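Local atomic coordinates of fructooligosaccharide ABC transporter substrate-binding protein FusA (Streptococcus pneumoniae, PDB entry 5G5Y), a protein that binds short- and long-chain fructooligosaccharides such as kestose and nystose, with a preference for longer ones, and serves their import by the FusABC-MsmK ABC transporter. Residues D86-I98 with L319-A331. Residues are numbered along the deposited sequence; the frame is centred on the assembly and turned at random.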
loop_
_atom_site.group_PDB
_atom_site.type_symbol
_atom_site.label_atom_id
_atom_site.label_comp_id
_atom_site.label_asym_id
_atom_site.label_seq_id
_atom_site.Cartn_x
_atom_site.Cartn_y
_atom_site.Cartn_z
ATOM N N ASP A 86 26.921 -9.324 -4.582
ATOM C CA ASP A 86 28.071 -9.424 -5.514
ATOM C C ASP A 86 27.591 -9.727 -6.937
ATOM O O ASP A 86 28.213 -9.321 -7.899
ATOM C CB ASP A 86 29.068 -10.508 -5.069
ATOM C CG ASP A 86 29.810 -10.157 -3.744
ATOM O OD1 ASP A 86 29.906 -8.967 -3.351
ATOM O OD2 ASP A 86 30.328 -11.089 -3.084
ATOM N N LEU A 87 26.488 -10.462 -7.048
ATOM C CA LEU A 87 25.881 -10.785 -8.323
ATOM C C LEU A 87 25.284 -9.523 -8.942
ATOM O O LEU A 87 25.355 -9.336 -10.165
ATOM C CB LEU A 87 24.802 -11.869 -8.166
ATOM C CG LEU A 87 25.317 -13.214 -7.654
ATOM C CD1 LEU A 87 24.148 -14.124 -7.366
ATOM C CD2 LEU A 87 26.289 -13.868 -8.643
ATOM N N ILE A 88 24.739 -8.637 -8.096
ATOM C CA ILE A 88 24.214 -7.368 -8.590
ATOM C C ILE A 88 25.328 -6.563 -9.241
ATOM O O ILE A 88 25.228 -6.143 -10.405
ATOM C CB ILE A 88 23.528 -6.545 -7.491
ATOM C CG1 ILE A 88 22.286 -7.307 -7.009
ATOM C CG2 ILE A 88 23.174 -5.144 -7.999
ATOM C CD1 ILE A 88 21.622 -6.716 -5.766
ATOM N N ASP A 89 26.382 -6.344 -8.468
ATOM C CA ASP A 89 27.511 -5.575 -8.901
ATOM C C ASP A 89 28.158 -6.117 -10.184
ATOM O O ASP A 89 28.494 -5.351 -11.068
ATOM C CB ASP A 89 28.554 -5.554 -7.771
ATOM C CG ASP A 89 29.653 -4.536 -8.011
ATOM O OD1 ASP A 89 29.340 -3.350 -8.296
ATOM O OD2 ASP A 89 30.833 -4.909 -7.915
ATOM N N LYS A 90 28.339 -7.420 -10.272
ATOM C CA LYS A 90 29.074 -8.022 -11.397
ATOM C C LYS A 90 28.235 -8.160 -12.660
ATOM O O LYS A 90 28.750 -8.032 -13.770
ATOM C CB LYS A 90 29.557 -9.425 -11.035
ATOM C CG LYS A 90 30.775 -9.495 -10.154
ATOM C CD LYS A 90 31.291 -10.935 -10.148
ATOM C CE LYS A 90 31.810 -11.367 -8.796
ATOM N NZ LYS A 90 33.175 -10.837 -8.542
ATOM N N TYR A 91 26.948 -8.450 -12.495
ATOM C CA TYR A 91 26.145 -8.957 -13.631
ATOM C C TYR A 91 24.838 -8.237 -13.923
ATOM O O TYR A 91 24.090 -8.671 -14.827
ATOM C CB TYR A 91 25.820 -10.443 -13.429
ATOM C CG TYR A 91 27.025 -11.339 -13.186
ATOM C CD1 TYR A 91 28.103 -11.375 -14.091
ATOM C CD2 TYR A 91 27.074 -12.175 -12.082
ATOM C CE1 TYR A 91 29.206 -12.196 -13.862
ATOM C CE2 TYR A 91 28.184 -12.983 -11.838
ATOM C CZ TYR A 91 29.238 -12.977 -12.734
ATOM O OH TYR A 91 30.303 -13.806 -12.473
ATOM N N MET A 92 24.508 -7.197 -13.146
ATOM C CA MET A 92 23.139 -6.676 -13.216
ATOM C C MET A 92 23.084 -5.157 -13.468
ATOM O O MET A 92 22.647 -4.397 -12.598
ATOM C CB MET A 92 22.348 -7.114 -12.004
ATOM C CG MET A 92 22.359 -8.618 -11.750
ATOM S SD MET A 92 21.322 -9.052 -10.327
ATOM C CE MET A 92 19.674 -8.850 -11.052
ATOM N N PRO A 93 23.541 -4.714 -14.679
ATOM C CA PRO A 93 23.551 -3.270 -14.976
ATOM C C PRO A 93 22.172 -2.559 -14.928
ATOM O O PRO A 93 22.116 -1.361 -14.593
ATOM C CB PRO A 93 24.156 -3.188 -16.396
ATOM C CG PRO A 93 23.850 -4.519 -17.001
ATOM C CD PRO A 93 23.938 -5.507 -15.864
ATOM N N ASN A 94 21.080 -3.238 -15.303
ATOM C CA ASN A 94 19.752 -2.589 -15.214
ATOM C C ASN A 94 19.404 -2.252 -13.757
ATOM O O ASN A 94 18.996 -1.153 -13.451
ATOM C CB ASN A 94 18.613 -3.415 -15.876
ATOM C CG ASN A 94 18.824 -3.642 -17.360
ATOM O OD1 ASN A 94 19.338 -2.772 -18.049
ATOM N ND2 ASN A 94 18.421 -4.792 -17.860
ATOM N N LEU A 95 19.565 -3.212 -12.867
ATOM C CA LEU A 95 19.307 -3.023 -11.457
ATOM C C LEU A 95 20.315 -2.026 -10.874
ATOM O O LEU A 95 19.951 -1.160 -10.102
ATOM C CB LEU A 95 19.373 -4.356 -10.720
ATOM C CG LEU A 95 19.112 -4.279 -9.203
ATOM C CD1 LEU A 95 17.810 -3.598 -8.845
ATOM C CD2 LEU A 95 19.095 -5.686 -8.671
ATOM N N LYS A 96 21.566 -2.080 -11.302
ATOM C CA LYS A 96 22.533 -1.069 -10.815
ATOM C C LYS A 96 22.160 0.375 -11.208
ATOM O O LYS A 96 22.393 1.321 -10.430
ATOM C CB LYS A 96 23.944 -1.386 -11.312
ATOM C CG LYS A 96 24.599 -2.488 -10.545
ATOM C CD LYS A 96 25.793 -3.049 -11.324
ATOM C CE LYS A 96 27.014 -2.162 -11.261
ATOM N NZ LYS A 96 28.019 -2.707 -12.237
ATOM N N LYS A 97 21.579 0.550 -12.397
ATOM C CA LYS A 97 21.125 1.869 -12.834
ATOM C C LYS A 97 19.945 2.401 -11.977
ATOM O O LYS A 97 19.863 3.568 -11.654
ATOM C CB LYS A 97 20.719 1.846 -14.301
ATOM C CG LYS A 97 20.448 3.240 -14.850
ATOM C CD LYS A 97 20.118 3.220 -16.329
ATOM C CE LYS A 97 19.620 4.590 -16.776
ATOM N NZ LYS A 97 19.489 4.582 -18.258
ATOM N N ILE A 98 19.028 1.525 -11.634
ATOM C CA ILE A 98 17.931 1.861 -10.713
ATOM C C ILE A 98 18.489 2.288 -9.351
ATOM O O ILE A 98 18.070 3.355 -8.821
ATOM C CB ILE A 98 16.941 0.678 -10.591
ATOM C CG1 ILE A 98 16.223 0.435 -11.923
ATOM C CG2 ILE A 98 15.874 0.902 -9.510
ATOM C CD1 ILE A 98 15.815 -0.994 -12.145
ATOM N N LEU A 319 24.857 -19.204 -11.220
ATOM C CA LEU A 319 24.583 -17.901 -10.618
ATOM C C LEU A 319 24.639 -16.740 -11.579
ATOM O O LEU A 319 23.786 -15.830 -11.511
ATOM C CB LEU A 319 25.466 -17.655 -9.415
ATOM C CG LEU A 319 25.183 -18.602 -8.250
ATOM C CD1 LEU A 319 26.167 -18.309 -7.114
ATOM C CD2 LEU A 319 23.751 -18.499 -7.734
ATOM N N GLU A 320 25.628 -16.767 -12.480
ATOM C CA GLU A 320 25.761 -15.707 -13.449
ATOM C C GLU A 320 24.583 -15.694 -14.406
ATOM O O GLU A 320 24.004 -14.609 -14.697
ATOM C CB GLU A 320 27.101 -15.810 -14.210
ATOM C CG GLU A 320 27.215 -14.817 -15.353
ATOM C CD GLU A 320 28.566 -14.940 -16.084
ATOM O OE1 GLU A 320 29.407 -15.736 -15.634
ATOM O OE2 GLU A 320 28.772 -14.209 -17.067
ATOM N N LEU A 321 24.226 -16.864 -14.922
ATOM C CA LEU A 321 23.060 -16.981 -15.807
ATOM C C LEU A 321 21.796 -16.464 -15.088
ATOM O O LEU A 321 20.991 -15.749 -15.661
ATOM C CB LEU A 321 22.826 -18.441 -16.184
ATOM C CG LEU A 321 21.791 -18.688 -17.287
ATOM C CD1 LEU A 321 22.265 -18.089 -18.599
ATOM C CD2 LEU A 321 21.610 -20.186 -17.409
ATOM N N THR A 322 21.617 -16.895 -13.853
ATOM C CA THR A 322 20.414 -16.518 -13.058
ATOM C C THR A 322 20.364 -14.998 -12.864
ATOM O O THR A 322 19.307 -14.385 -13.098
ATOM C CB THR A 322 20.409 -17.257 -11.709
ATOM O OG1 THR A 322 20.356 -18.664 -11.931
ATOM C CG2 THR A 322 19.210 -16.899 -10.835
ATOM N N ALA A 323 21.490 -14.391 -12.473
ATOM C CA ALA A 323 21.552 -12.942 -12.241
ATOM C C ALA A 323 21.246 -12.145 -13.502
ATOM O O ALA A 323 20.532 -11.156 -13.441
ATOM C CB ALA A 323 22.904 -12.529 -11.680
ATOM N N LYS A 324 21.774 -12.594 -14.643
ATOM C CA LYS A 324 21.461 -11.992 -15.921
ATOM C C LYS A 324 20.015 -12.135 -16.355
ATOM O O LYS A 324 19.450 -11.198 -16.921
ATOM C CB LYS A 324 22.453 -12.486 -17.017
ATOM C CG LYS A 324 23.840 -11.932 -16.744
ATOM C CD LYS A 324 24.932 -12.412 -17.729
ATOM C CE LYS A 324 26.203 -11.622 -17.430
ATOM N NZ LYS A 324 27.309 -12.081 -18.323
ATOM N N TRP A 325 19.407 -13.287 -16.107
ATOM C CA TRP A 325 17.991 -13.489 -16.361
ATOM C C TRP A 325 17.187 -12.523 -15.471
ATOM O O TRP A 325 16.278 -11.834 -15.956
ATOM C CB TRP A 325 17.577 -14.946 -16.072
ATOM C CG TRP A 325 16.206 -15.249 -16.501
ATOM C CD1 TRP A 325 15.835 -15.786 -17.683
ATOM C CD2 TRP A 325 14.980 -14.998 -15.767
ATOM N NE1 TRP A 325 14.470 -15.901 -17.750
ATOM C CE2 TRP A 325 13.917 -15.405 -16.598
ATOM C CE3 TRP A 325 14.685 -14.435 -14.520
ATOM C CZ2 TRP A 325 12.573 -15.305 -16.208
ATOM C CZ3 TRP A 325 13.347 -14.315 -14.135
ATOM C CH2 TRP A 325 12.309 -14.773 -14.964
ATOM N N ILE A 326 17.544 -12.440 -14.207
ATOM C CA ILE A 326 16.824 -11.514 -13.281
ATOM C C ILE A 326 17.032 -10.070 -13.757
ATOM O O ILE A 326 16.070 -9.252 -13.813
ATOM C CB ILE A 326 17.265 -11.678 -11.818
ATOM C CG1 ILE A 326 16.880 -13.059 -11.308
ATOM C CG2 ILE A 326 16.585 -10.617 -10.909
ATOM C CD1 ILE A 326 17.561 -13.490 -10.030
ATOM N N ASP A 327 18.259 -9.727 -14.146
ATOM C CA ASP A 327 18.480 -8.356 -14.625
ATOM C C ASP A 327 17.651 -7.937 -15.866
ATOM O O ASP A 327 17.237 -6.761 -15.956
ATOM C CB ASP A 327 19.947 -8.042 -14.806
ATOM C CG ASP A 327 20.208 -6.562 -14.766
ATOM O OD1 ASP A 327 19.791 -5.911 -13.764
ATOM O OD2 ASP A 327 20.764 -6.057 -15.761
ATOM N N ALA A 328 17.320 -8.885 -16.750
ATOM C CA ALA A 328 16.492 -8.599 -17.911
ATOM C C ALA A 328 15.085 -8.143 -17.438
ATOM O O ALA A 328 14.423 -7.372 -18.130
ATOM C CB ALA A 328 16.429 -9.812 -18.795
ATOM N N GLN A 329 14.663 -8.583 -16.244
ATOM C CA GLN A 329 13.345 -8.211 -15.710
ATOM C C GLN A 329 13.304 -6.738 -15.274
ATOM O O GLN A 329 12.220 -6.149 -15.258
ATOM C CB GLN A 329 12.899 -9.085 -14.565
ATOM C CG GLN A 329 13.146 -10.576 -14.752
ATOM C CD GLN A 329 12.697 -11.098 -16.115
ATOM O OE1 GLN A 329 11.569 -10.866 -16.536
ATOM N NE2 GLN A 329 13.601 -11.782 -16.828
ATOM N N TYR A 330 14.471 -6.177 -14.937
ATOM C CA TYR A 330 14.646 -4.785 -14.536
ATOM C C TYR A 330 14.878 -3.798 -15.686
ATOM O O TYR A 330 14.948 -2.599 -15.447
ATOM C CB TYR A 330 15.786 -4.671 -13.509
ATOM C CG TYR A 330 15.424 -5.179 -12.154
ATOM C CD1 TYR A 330 14.516 -4.477 -11.335
ATOM C CD2 TYR A 330 15.977 -6.345 -11.657
ATOM C CE1 TYR A 330 14.170 -4.952 -10.076
ATOM C CE2 TYR A 330 15.661 -6.819 -10.374
ATOM C CZ TYR A 330 14.753 -6.110 -9.589
ATOM O OH TYR A 330 14.424 -6.587 -8.336
ATOM N N ALA A 331 15.009 -4.280 -16.937
ATOM C CA ALA A 331 14.918 -3.379 -18.093
ATOM C C ALA A 331 13.537 -2.703 -18.029
ATOM O O ALA A 331 12.527 -3.388 -17.806
ATOM C CB ALA A 331 15.099 -4.139 -19.417
#
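L87 sets CB against A323 CB and CD2 against L319 CB, both at 4.0 Å. One turn on, the Y91 ring is sandwiched: K90 CB covers one face, while E320 CG sits 3.7 Å from the ring centroid over the other, a CH-pi contact. The E320 carboxylate, 6° from the ring plane, stacks on it and is held by a salt bridge from K324 NZ to OE2. At M92 the chain kinks between helices 86-91 and 93-98; its bent side chain brings CE against both A323 O and I326 CG2, 3.6 Å from the latter. M92 is also the N-cap residue of the second helix. D327, its CG anti to the backbone N (chi1 -158°), grips the first turn with both carboxylate oxygens: N94 N binds OD2 and L95 N binds OD1, each at 2.9 Å through a syn lone pair. N94 ND2 adds a nearly straight bond (175°) to D327 O, on the face away from Y330 N. L95 CD1 lies over one face of the Y330 ring in a second CH-pi contact; I98 CD1 touches CD1 of that ring, whose OH is hydrogen-bonded to P120 O. I326 and T322 rest helix 319-329 on sheet strands 310-312 and 3-10. The buried D327 carboxylate thus takes N-H groups that the M92 side chain, lacking oxygen, cannot, and the positive N-terminal end of helix 93-98 probably stabilises its charge.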